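Local coordinates for protein ornithine decarboxylase (Entamoeba histolytica, PDB 4AIB) that probably catalyses the pyridoxal 5'-phosphate-dependent decarboxylation of L-ornithine to putrescine, acting as a homodimer whose active sites take residues from both subunits, at residues 267-273 / 354-360; 11-16 / 27-31; 260-265 / 359-363; 323-329 / 341-347. All blocks are in the same frame, centred on the assembly; numbering follows the deposited sequence.

Interaction 1 (267-273 / 354-360)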
# COMPACT_ATOMS: atom_id res chain seq x y z
N PHE A 267 7.98 -18.09 0.51
CA PHE A 267 6.61 -18.26 0.04
C PHE A 267 6.51 -18.37 -1.48
O PHE A 267 7.33 -17.81 -2.21
CB PHE A 267 5.72 -17.12 0.53
CG PHE A 267 5.48 -17.13 2.01
CD1 PHE A 267 4.47 -17.91 2.57
CD2 PHE A 267 6.27 -16.35 2.86
CE1 PHE A 267 4.25 -17.91 3.93
CE2 PHE A 267 6.05 -16.36 4.23
CZ PHE A 267 5.04 -17.14 4.77
N HIS A 268 5.50 -19.11 -1.94
CA HIS A 268 5.19 -19.22 -3.36
C HIS A 268 3.73 -18.95 -3.56
O HIS A 268 2.88 -19.62 -2.96
CB HIS A 268 5.56 -20.60 -3.89
CG HIS A 268 7.00 -20.99 -3.64
ND1 HIS A 268 8.03 -20.44 -4.30
CD2 HIS A 268 7.56 -21.92 -2.75
CE1 HIS A 268 9.18 -20.98 -3.87
NE2 HIS A 268 8.89 -21.88 -2.92
N LEU A 269 3.43 -17.96 -4.39
CA LEU A 269 2.05 -17.57 -4.67
C LEU A 269 1.48 -18.37 -5.83
O LEU A 269 2.12 -18.48 -6.88
CB LEU A 269 1.97 -16.07 -4.95
CG LEU A 269 0.60 -15.42 -5.19
CD1 LEU A 269 -0.26 -15.44 -3.93
CD2 LEU A 269 0.76 -14.00 -5.70
N VAL A 270 0.29 -18.94 -5.64
CA VAL A 270 -0.41 -19.68 -6.69
C VAL A 270 -1.77 -19.04 -6.93
O VAL A 270 -2.75 -19.34 -6.24
CB VAL A 270 -0.59 -21.18 -6.34
CG1 VAL A 270 -1.09 -21.95 -7.55
CG2 VAL A 270 0.71 -21.78 -5.83
N SER A 271 -1.83 -18.16 -7.93
CA SER A 271 -3.03 -17.37 -8.18
C SER A 271 -3.93 -17.95 -9.27
O SER A 271 -3.47 -18.67 -10.15
CB SER A 271 -2.65 -15.92 -8.49
OG SER A 271 -1.88 -15.37 -7.43
N SER A 272 -5.22 -17.63 -9.19
CA SER A 272 -6.21 -18.10 -10.16
C SER A 272 -6.60 -16.99 -11.13
O SER A 272 -6.34 -15.81 -10.86
CB SER A 272 -7.45 -18.61 -9.43
OG SER A 272 -8.05 -17.58 -8.67
N LEU A 273 -7.23 -17.36 -12.24
CA LEU A 273 -7.65 -16.40 -13.25
C LEU A 273 -9.17 -16.20 -13.25
O LEU A 273 -9.93 -17.17 -13.24
CB LEU A 273 -7.18 -16.83 -14.64
CG LEU A 273 -5.67 -16.87 -14.91
CD1 LEU A 273 -5.40 -17.59 -16.22
CD2 LEU A 273 -5.07 -15.48 -14.92
N TRP A 354 -4.07 -21.84 -13.89
CA TRP A 354 -3.51 -21.17 -12.71
C TRP A 354 -2.11 -20.69 -12.95
O TRP A 354 -1.40 -21.21 -13.82
CB TRP A 354 -3.54 -22.11 -11.51
CG TRP A 354 -4.90 -22.29 -10.89
CD1 TRP A 354 -6.03 -22.88 -11.45
CD2 TRP A 354 -5.32 -21.91 -9.53
NE1 TRP A 354 -7.09 -22.87 -10.58
CE2 TRP A 354 -6.73 -22.30 -9.40
CE3 TRP A 354 -4.70 -21.29 -8.45
CZ2 TRP A 354 -7.46 -22.08 -8.24
CZ3 TRP A 354 -5.44 -21.07 -7.28
CH2 TRP A 354 -6.79 -21.46 -7.18
N LEU A 355 -1.69 -19.70 -12.17
CA LEU A 355 -0.36 -19.12 -12.26
C LEU A 355 0.41 -19.33 -10.96
O LEU A 355 -0.13 -19.10 -9.88
CB LEU A 355 -0.44 -17.62 -12.55
CG LEU A 355 -0.59 -17.09 -13.98
CD1 LEU A 355 -1.89 -17.52 -14.63
CD2 LEU A 355 -0.48 -15.57 -13.96
N LEU A 356 1.66 -19.77 -11.07
CA LEU A 356 2.55 -19.85 -9.91
C LEU A 356 3.63 -18.77 -10.00
O LEU A 356 4.40 -18.74 -10.96
CB LEU A 356 3.18 -21.24 -9.77
CG LEU A 356 4.40 -21.44 -8.86
CD1 LEU A 356 4.04 -21.30 -7.38
CD2 LEU A 356 5.05 -22.79 -9.11
N PHE A 357 3.65 -17.89 -9.01
CA PHE A 357 4.70 -16.88 -8.89
C PHE A 357 5.76 -17.40 -7.92
O PHE A 357 5.55 -17.39 -6.71
CB PHE A 357 4.12 -15.55 -8.40
CG PHE A 357 3.16 -14.90 -9.37
CD1 PHE A 357 1.81 -15.22 -9.36
CD2 PHE A 357 3.62 -13.95 -10.28
CE1 PHE A 357 0.93 -14.62 -10.25
CE2 PHE A 357 2.74 -13.35 -11.17
CZ PHE A 357 1.40 -13.68 -11.15
N PRO A 358 6.90 -17.88 -8.46
CA PRO A 358 7.94 -18.48 -7.63
C PRO A 358 8.67 -17.43 -6.80
O PRO A 358 9.00 -16.35 -7.31
CB PRO A 358 8.90 -19.12 -8.65
CG PRO A 358 8.18 -19.10 -9.96
CD PRO A 358 7.27 -17.91 -9.88
N ASN A 359 8.93 -17.77 -5.54
CA ASN A 359 9.65 -16.92 -4.60
C ASN A 359 9.01 -15.54 -4.39
O ASN A 359 9.45 -14.54 -4.98
CB ASN A 359 11.13 -16.79 -4.99
CG ASN A 359 11.79 -18.14 -5.24
OD1 ASN A 359 11.64 -19.07 -4.45
ND2 ASN A 359 12.53 -18.24 -6.33
N MET A 360 7.97 -15.50 -3.57
CA MET A 360 7.30 -14.26 -3.20
C MET A 360 7.49 -14.01 -1.70
O MET A 360 8.46 -14.48 -1.11
CB MET A 360 5.82 -14.30 -3.57
CG MET A 360 5.54 -14.47 -5.06
SD MET A 360 5.99 -13.05 -6.07
CE MET A 360 4.69 -11.89 -5.66
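Two antiparallel strands of the mixed beta sheet, 267-273 and 354-357, pair here, their short axes 4.6 Å apart at closest and inclined at 161°. Leu269 and Phe357 form one hydrogen-bonded pair: Phe357 N gives to Leu269 O at 2.7 Å, while the return bond from Leu269 N to Phe357 O is longer. Ser271 and Leu355 form the next, and Leu355 N reaches Ser271 O almost straight, with 178° at the hydrogen. Between them Val270 faces Leu356 in a non-hydrogen-bonded pair, and Val270 CG2 packs on Leu356 CD1 at 3.7 Å. On the face with Val270, the Trp354 indole lies across the neighbouring strand: Ser272 CB sits over its six-membered ring, 3.5 Å from the centroid and 7° off the normal, a CH-pi contact. The sheet belongs to the beta domain that accompanies the TIM-type barrel in class-II Orn/Lys/Arg decarboxylases, and helix 6-16 lies against this face, with Ile16 touching Trp354. The other face carries Leu269, whose CD2 approaches Phe357 CD1 at 4.0 Å and whose CB meets Met360 CG. At 358 and 359 the chain turns a corner. There His268, with CG anti to its carbonyl carbon, brings ND1 to Asn359 N at 3.1 Å, the donor tilted out of the imidazole plane; NE2 bonds to Asp32, leaving both ring nitrogens engaged.

Interaction 2 (11-16 / 27-31)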
# COMPACT_ATOMS: atom_id res chain seq x y z
N PHE A 11 2.71 -30.11 -5.71
CA PHE A 11 1.93 -29.77 -4.51
C PHE A 11 0.86 -28.73 -4.82
O PHE A 11 -0.24 -28.78 -4.27
CB PHE A 11 2.85 -29.29 -3.39
CG PHE A 11 2.13 -28.89 -2.13
CD1 PHE A 11 1.35 -29.81 -1.43
CD2 PHE A 11 2.26 -27.60 -1.62
CE1 PHE A 11 0.69 -29.44 -0.26
CE2 PHE A 11 1.61 -27.23 -0.45
CZ PHE A 11 0.82 -28.15 0.23
N ALA A 12 1.18 -27.79 -5.71
CA ALA A 12 0.24 -26.77 -6.16
C ALA A 12 -0.90 -27.40 -6.96
O ALA A 12 -2.07 -27.10 -6.71
CB ALA A 12 0.95 -25.70 -6.98
N LEU A 13 -0.55 -28.28 -7.90
CA LEU A 13 -1.53 -28.98 -8.74
C LEU A 13 -2.48 -29.87 -7.95
O LEU A 13 -3.67 -29.96 -8.27
CB LEU A 13 -0.81 -29.81 -9.81
CG LEU A 13 -0.37 -29.10 -11.09
CD1 LEU A 13 0.75 -29.87 -11.78
CD2 LEU A 13 -1.54 -28.87 -12.04
N ASN A 14 -1.94 -30.54 -6.92
CA ASN A 14 -2.74 -31.38 -6.03
C ASN A 14 -3.76 -30.55 -5.25
O ASN A 14 -4.85 -31.03 -4.92
CB ASN A 14 -1.82 -32.14 -5.07
CG ASN A 14 -2.45 -33.41 -4.53
OD1 ASN A 14 -3.43 -33.36 -3.78
ND2 ASN A 14 -1.89 -34.55 -4.89
N LEU A 15 -3.40 -29.30 -4.96
CA LEU A 15 -4.29 -28.37 -4.27
C LEU A 15 -5.30 -27.71 -5.20
O LEU A 15 -6.44 -27.46 -4.81
CB LEU A 15 -3.49 -27.31 -3.51
CG LEU A 15 -2.79 -27.74 -2.22
CD1 LEU A 15 -1.75 -26.70 -1.82
CD2 LEU A 15 -3.78 -27.97 -1.08
N ILE A 16 -4.88 -27.43 -6.44
CA ILE A 16 -5.75 -26.82 -7.46
C ILE A 16 -6.91 -27.74 -7.85
O ILE A 16 -8.02 -27.28 -8.11
CB ILE A 16 -4.94 -26.40 -8.71
CG1 ILE A 16 -4.02 -25.22 -8.39
CG2 ILE A 16 -5.87 -26.02 -9.87
CD1 ILE A 16 -2.83 -25.08 -9.32
N GLY A 27 -6.41 -16.97 -4.68
CA GLY A 27 -5.11 -17.65 -4.69
C GLY A 27 -4.76 -18.26 -3.34
O GLY A 27 -5.52 -18.14 -2.38
N PHE A 28 -3.61 -18.92 -3.29
CA PHE A 28 -3.10 -19.49 -2.04
C PHE A 28 -1.57 -19.49 -1.99
O PHE A 28 -0.91 -19.53 -3.03
CB PHE A 28 -3.66 -20.91 -1.80
CG PHE A 28 -3.25 -21.92 -2.84
CD1 PHE A 28 -2.08 -22.66 -2.69
CD2 PHE A 28 -4.05 -22.15 -3.95
CE1 PHE A 28 -1.71 -23.60 -3.64
CE2 PHE A 28 -3.68 -23.09 -4.90
CZ PHE A 28 -2.51 -23.82 -4.74
N TRP A 29 -1.03 -19.43 -0.78
CA TRP A 29 0.41 -19.41 -0.56
C TRP A 29 0.95 -20.77 -0.25
O TRP A 29 0.29 -21.58 0.41
CB TRP A 29 0.76 -18.45 0.57
CG TRP A 29 0.43 -17.00 0.29
CD1 TRP A 29 -0.74 -16.32 0.61
CD2 TRP A 29 1.28 -16.01 -0.39
NE1 TRP A 29 -0.68 -15.01 0.19
CE2 TRP A 29 0.50 -14.76 -0.41
CE3 TRP A 29 2.54 -16.03 -0.96
CZ2 TRP A 29 1.00 -13.60 -0.99
CZ3 TRP A 29 3.04 -14.85 -1.53
CH2 TRP A 29 2.28 -13.67 -1.54
N ILE A 30 2.17 -21.05 -0.71
CA ILE A 30 2.88 -22.28 -0.36
C ILE A 30 4.11 -21.93 0.47
O ILE A 30 5.02 -21.24 -0.01
CB ILE A 30 3.26 -23.12 -1.60
CG1 ILE A 30 2.00 -23.62 -2.32
CG2 ILE A 30 4.14 -24.30 -1.19
CD1 ILE A 30 2.27 -24.32 -3.64
N PHE A 31 4.14 -22.42 1.71
CA PHE A 31 5.24 -22.15 2.62
C PHE A 31 6.38 -23.15 2.43
O PHE A 31 6.29 -24.31 2.84
CB PHE A 31 4.75 -22.14 4.07
CG PHE A 31 5.80 -21.72 5.07
CD1 PHE A 31 6.39 -20.47 5.00
CD2 PHE A 31 6.18 -22.58 6.09
CE1 PHE A 31 7.36 -20.08 5.92
CE2 PHE A 31 7.14 -22.20 7.02
CZ PHE A 31 7.73 -20.95 6.93
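The Phe28 ring meets helix 11-16 mainly by its outer rim: Ala12 O, 3.9 Å from Phe28 CZ, and Ile16 CG1, 4.1 Å from Phe28 CE2, both lie at the edge near the ring plane, whereas Leu15 CD1 comes in obliquely to Phe28 CE1 at 3.6 Å. For the second ring, Phe11, one face carries Leu15 CD1 from its own helix, 3.6 Å above the plane and displaced toward the rim. At its edge stands Ile30 CG2, 3.8 Å from Phe11 CD2. Leu15 CD1 therefore lies against both aromatic rings, and Leu15 CB adds a contact to Phe28 CZ. The helix and strand 27-31 are joined by a ten-residue connection, and their short axes come within 10.4 Å at an angle of 144°; the N-terminal helix lies on the face of the beta-domain sheet that carries Phe28 and Ile30. These two residues, two apart on the strand, both direct their CB toward the helix. Phe28 CG lies between the backbone N and the carbonyl carbon (chi1 63°), a setting that carries the ring's far end to Leu15 and Ile16. Ile30 and Phe11 lie antiparallel alongside each other, and Ile30 CD1 rests on Ala12 CB at 3.8 Å. No hydrogen bond crosses the interface; beyond it, Tyr382 of the parallel neighbour strand 380-383 meets the Phe28 ring with the planes near 90°.

Interaction 3 (260-265 / 359-363)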
# COMPACT_ATOMS: atom_id res chain seq x y z
N ARG A 260 14.62 -9.03 2.60
CA ARG A 260 14.33 -9.57 1.27
C ARG A 260 15.04 -10.90 1.00
O ARG A 260 14.50 -11.78 0.33
CB ARG A 260 14.68 -8.54 0.19
CG ARG A 260 14.45 -9.00 -1.24
CD ARG A 260 14.83 -7.92 -2.25
NE ARG A 260 13.77 -6.93 -2.41
CZ ARG A 260 12.78 -7.01 -3.30
NH1 ARG A 260 12.70 -8.05 -4.12
NH2 ARG A 260 11.86 -6.06 -3.36
N TYR A 261 16.26 -11.03 1.53
CA TYR A 261 17.06 -12.24 1.37
C TYR A 261 16.39 -13.47 1.97
O TYR A 261 16.33 -14.52 1.34
CB TYR A 261 18.46 -12.03 1.99
CG TYR A 261 19.32 -13.27 2.03
CD1 TYR A 261 20.04 -13.68 0.90
CD2 TYR A 261 19.42 -14.03 3.19
CE1 TYR A 261 20.83 -14.82 0.94
CE2 TYR A 261 20.21 -15.17 3.23
CZ TYR A 261 20.91 -15.56 2.11
OH TYR A 261 21.70 -16.69 2.15
N MET A 262 15.87 -13.33 3.20
CA MET A 262 15.26 -14.44 3.92
C MET A 262 13.83 -14.73 3.46
O MET A 262 13.42 -15.89 3.36
CB MET A 262 15.28 -14.18 5.43
CG MET A 262 16.66 -14.01 6.04
SD MET A 262 17.62 -15.54 6.08
CE MET A 262 19.07 -15.00 6.98
N ALA A 263 13.07 -13.66 3.19
CA ALA A 263 11.64 -13.76 2.90
C ALA A 263 11.30 -14.23 1.48
O ALA A 263 10.22 -14.78 1.26
CB ALA A 263 10.95 -12.44 3.20
N SER A 264 12.22 -14.01 0.54
CA SER A 264 11.98 -14.30 -0.88
C SER A 264 11.62 -15.77 -1.14
O SER A 264 10.54 -16.06 -1.64
CB SER A 264 13.18 -13.89 -1.73
OG SER A 264 14.33 -14.66 -1.42
N ASN A 265 12.52 -16.67 -0.78
CA ASN A 265 12.34 -18.09 -1.07
C ASN A 265 11.42 -18.81 -0.07
O ASN A 265 11.27 -20.03 -0.13
CB ASN A 265 13.70 -18.79 -1.15
CG ASN A 265 14.65 -18.11 -2.12
OD1 ASN A 265 14.27 -17.74 -3.23
ND2 ASN A 265 15.90 -17.95 -1.70
N ASN A 359 8.93 -17.77 -5.54
CA ASN A 359 9.65 -16.92 -4.60
C ASN A 359 9.01 -15.54 -4.39
O ASN A 359 9.45 -14.54 -4.98
CB ASN A 359 11.13 -16.79 -4.99
CG ASN A 359 11.79 -18.14 -5.24
OD1 ASN A 359 11.64 -19.07 -4.45
ND2 ASN A 359 12.53 -18.24 -6.33
N MET A 360 7.97 -15.50 -3.57
CA MET A 360 7.30 -14.26 -3.20
C MET A 360 7.49 -14.01 -1.70
O MET A 360 8.46 -14.48 -1.11
CB MET A 360 5.82 -14.30 -3.57
CG MET A 360 5.54 -14.47 -5.06
SD MET A 360 5.99 -13.05 -6.07
CE MET A 360 4.69 -11.89 -5.66
N GLY A 361 6.56 -13.28 -1.09
CA GLY A 361 6.64 -13.00 0.35
C GLY A 361 7.61 -11.88 0.70
O GLY A 361 7.50 -11.27 1.76
N ALA A 362 8.57 -11.63 -0.19
CA ALA A 362 9.51 -10.53 -0.03
C ALA A 362 8.80 -9.20 -0.23
O ALA A 362 8.60 -8.75 -1.36
CB ALA A 362 10.68 -10.68 -1.00
N TYR A 363 8.40 -8.59 0.89
CA TYR A 363 7.61 -7.34 0.92
C TYR A 363 6.19 -7.46 0.35
O TYR A 363 5.38 -6.53 0.49
CB TYR A 363 8.36 -6.17 0.27
CG TYR A 363 9.38 -5.49 1.16
CD1 TYR A 363 8.98 -4.67 2.22
CD2 TYR A 363 10.75 -5.66 0.94
CE1 TYR A 363 9.90 -4.05 3.03
CE2 TYR A 363 11.68 -5.04 1.76
CZ TYR A 363 11.26 -4.24 2.80
OH TYR A 363 12.18 -3.62 3.61
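Ala362 and Ser264 make the close part of this contact: Ala362 CB lies 3.8 Å from Ser264 CA and 4.1 Å from Ser264 CB, with the two backbones only 4.6 Å apart between the CA atoms of Ser264 and Ala362. Beside them Ala263 CB fits against Gly361 O at 3.9 Å. Gly361 adopts a positive phi of 80° where the loop passes the helix end. The placing of Met360 O, close to two other carbonyl oxygens, is doubtful. Helix 260-264 follows 253-256, the last strand of the TIM-type barrel sheet in chain order, and leads into strand 267-281 of the beta domain; across from it the chain turns a corner at 359 and runs on as loop past the helix end, so the contact sits at the junction of the two domains. No clear hydrogen bond spans it. Toward solvent the fit slackens. Arg260 starts extended, with chi1 178° and chi2 180°, laying CG alongside Ala362 CB at 4.1 Å before chi3 bends the chain; Arg260 NH2 stays 4.5 Å from CD2 of the exposed, poorly ordered Tyr363. The Tyr363 side chain lies about 5 Å from that of Lys57, the predicted cofactor-bearing lysine, to which no cofactor is attached here.

Interaction 4 (323-329 / 341-347)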
# COMPACT_ATOMS: atom_id res chain seq x y z
N LYS A 323 1.84 -22.60 -28.80
CA LYS A 323 1.37 -21.27 -29.20
C LYS A 323 1.51 -20.24 -28.07
O LYS A 323 0.53 -19.93 -27.38
CB LYS A 323 -0.06 -21.31 -29.75
CG LYS A 323 -0.26 -22.15 -31.00
CD LYS A 323 -0.65 -23.59 -30.68
CE LYS A 323 -2.10 -23.70 -30.21
NZ LYS A 323 -2.44 -25.08 -29.75
N MET A 324 2.72 -19.72 -27.89
CA MET A 324 2.98 -18.72 -26.87
C MET A 324 2.60 -17.31 -27.33
O MET A 324 2.99 -16.87 -28.41
CB MET A 324 4.45 -18.76 -26.45
CG MET A 324 4.71 -19.45 -25.12
SD MET A 324 4.28 -21.20 -25.08
CE MET A 324 4.77 -21.61 -23.41
N TYR A 325 1.83 -16.62 -26.49
CA TYR A 325 1.41 -15.25 -26.76
C TYR A 325 1.91 -14.30 -25.67
O TYR A 325 2.04 -14.69 -24.51
CB TYR A 325 -0.12 -15.16 -26.84
CG TYR A 325 -0.75 -16.06 -27.89
CD1 TYR A 325 -0.76 -15.68 -29.24
CD2 TYR A 325 -1.34 -17.27 -27.54
CE1 TYR A 325 -1.33 -16.50 -30.20
CE2 TYR A 325 -1.91 -18.09 -28.50
CZ TYR A 325 -1.91 -17.70 -29.83
OH TYR A 325 -2.48 -18.51 -30.78
N GLU A 326 2.21 -13.06 -26.06
CA GLU A 326 2.62 -12.03 -25.10
C GLU A 326 1.44 -11.66 -24.21
O GLU A 326 0.49 -11.01 -24.65
CB GLU A 326 3.16 -10.79 -25.83
CG GLU A 326 3.66 -9.69 -24.90
CD GLU A 326 4.08 -8.43 -25.63
OE1 GLU A 326 3.59 -8.18 -26.75
OE2 GLU A 326 4.91 -7.67 -25.08
N SER A 327 1.51 -12.09 -22.95
CA SER A 327 0.40 -11.92 -22.02
C SER A 327 0.65 -10.83 -20.99
O SER A 327 1.74 -10.73 -20.43
CB SER A 327 0.09 -13.25 -21.32
OG SER A 327 -0.20 -14.27 -22.27
N ILE A 328 -0.38 -10.01 -20.77
CA ILE A 328 -0.36 -8.96 -19.75
C ILE A 328 -1.24 -9.40 -18.58
O ILE A 328 -2.45 -9.59 -18.74
CB ILE A 328 -0.90 -7.61 -20.30
CG1 ILE A 328 -0.11 -7.16 -21.55
CG2 ILE A 328 -0.92 -6.54 -19.22
CD1 ILE A 328 1.22 -6.49 -21.28
N ILE A 329 -0.64 -9.55 -17.41
CA ILE A 329 -1.37 -10.01 -16.23
C ILE A 329 -1.64 -8.85 -15.28
O ILE A 329 -0.73 -8.12 -14.89
CB ILE A 329 -0.63 -11.15 -15.49
CG1 ILE A 329 -0.12 -12.19 -16.49
CG2 ILE A 329 -1.54 -11.81 -14.47
CD1 ILE A 329 1.08 -12.97 -16.01
N ALA A 341 2.63 -8.65 -14.17
CA ALA A 341 3.60 -9.31 -15.04
C ALA A 341 3.30 -9.15 -16.53
O ALA A 341 2.15 -9.23 -16.96
CB ALA A 341 3.72 -10.78 -14.69
N THR A 342 4.35 -8.91 -17.31
CA THR A 342 4.28 -8.93 -18.76
C THR A 342 5.19 -10.05 -19.24
O THR A 342 6.42 -9.91 -19.24
CB THR A 342 4.69 -7.58 -19.37
OG1 THR A 342 3.79 -6.56 -18.91
CG2 THR A 342 4.65 -7.63 -20.90
N GLN A 343 4.59 -11.18 -19.62
CA GLN A 343 5.35 -12.39 -19.89
C GLN A 343 4.77 -13.21 -21.04
O GLN A 343 3.58 -13.12 -21.36
CB GLN A 343 5.42 -13.25 -18.62
CG GLN A 343 6.64 -14.14 -18.54
CD GLN A 343 6.88 -14.68 -17.14
OE1 GLN A 343 6.01 -14.56 -16.27
NE2 GLN A 343 8.05 -15.26 -16.91
N GLU A 344 5.65 -14.00 -21.66
CA GLU A 344 5.30 -14.94 -22.71
C GLU A 344 4.59 -16.15 -22.08
O GLU A 344 5.19 -16.89 -21.29
CB GLU A 344 6.57 -15.38 -23.45
CG GLU A 344 6.34 -16.23 -24.69
CD GLU A 344 6.23 -15.42 -25.97
OE1 GLU A 344 5.78 -14.26 -25.93
OE2 GLU A 344 6.59 -15.97 -27.04
N LEU A 345 3.32 -16.33 -22.42
CA LEU A 345 2.50 -17.40 -21.85
C LEU A 345 1.55 -18.02 -22.87
O LEU A 345 1.08 -17.34 -23.78
CB LEU A 345 1.69 -16.87 -20.66
CG LEU A 345 2.39 -16.75 -19.30
CD1 LEU A 345 1.64 -15.78 -18.40
CD2 LEU A 345 2.52 -18.11 -18.62
N PRO A 346 1.25 -19.33 -22.72
CA PRO A 346 0.27 -19.97 -23.60
C PRO A 346 -1.15 -19.46 -23.32
O PRO A 346 -1.40 -18.92 -22.24
CB PRO A 346 0.38 -21.45 -23.25
CG PRO A 346 0.87 -21.46 -21.84
CD PRO A 346 1.78 -20.28 -21.72
N GLU A 347 -2.05 -19.62 -24.28
CA GLU A 347 -3.44 -19.19 -24.11
C GLU A 347 -4.09 -19.95 -22.96
O GLU A 347 -4.07 -21.19 -22.93
CB GLU A 347 -4.24 -19.39 -25.40
CG GLU A 347 -5.61 -18.72 -25.39
CD GLU A 347 -6.46 -19.07 -26.60
OE1 GLU A 347 -6.40 -20.23 -27.07
OE2 GLU A 347 -7.20 -18.18 -27.08
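Tyr325 O is gripped from two sides: Leu345 N donates to it at 2.9 Å across the strands, nearly straight at 174°, and Ser327 OG of its own strand donates at 3.2 Å from the opposite face of the carbonyl plane. Ser327 OG is placed for this by a chi1 of -58°, which sets it anti to the carbonyl carbon; the same oxygen lies 3.6 Å from Leu345 CB. Further hydrogen-bonded pairs follow along the ladder. Ser327 and Gln343 exchange both bonds, and Ile329 N reaches Ala341 O at 2.8 Å, while the bond from Ala341 N back to Ile329 O is weak. On the face of Ser327 and Leu345, Ile329 CD1 touches both Ala341 CB and Leu345 CD1 at 3.7 Å, meeting Leu345 at about a right angle. The other face, with Glu326, Ile328, Thr342 and Glu344, is more polar and exposed: Ile328 CD1 runs beside Thr342, 3.5 Å from its OG1, and the Glu326 and Glu344 carboxylates remain apart. At the strand end Glu344, bent at chi2, lays CG against Met324 CB. Gln343 OE1 takes a hydrogen bond from Cys311 N, tying the strand to a neighbouring loop. With a ten-residue connection, 331-340, partly unmodelled, and 137° between the short axes, this is a twisted antiparallel beta hairpin, whose first strand joins the beta-domain sheet alongside 284-291.

Overall arrangement
All four interactions reach the mixed sheet of the beta domain; interaction 3 does so at its border with the barrel. Interactions 1 and 2 are buried and share a border: strands 27-31 and 267-281 are neighbours, bonded through His268 O and Ile30 N at 2.8 Å. Backbone hydrogen bonds dominate interactions 1 and 4, but 4 is only partly buried and carries charged residues on one face; Leu355 CD2 packs on Ile329 CD1 between them. Interaction 2 is apolar packing with no hydrogen bond across it. Interaction 3 continues from 1 through Asn359 and Met360, yet is packed mainly through small residues, with no clear hydrogen bond. Its centre lies about 24 Å from that of interaction 4.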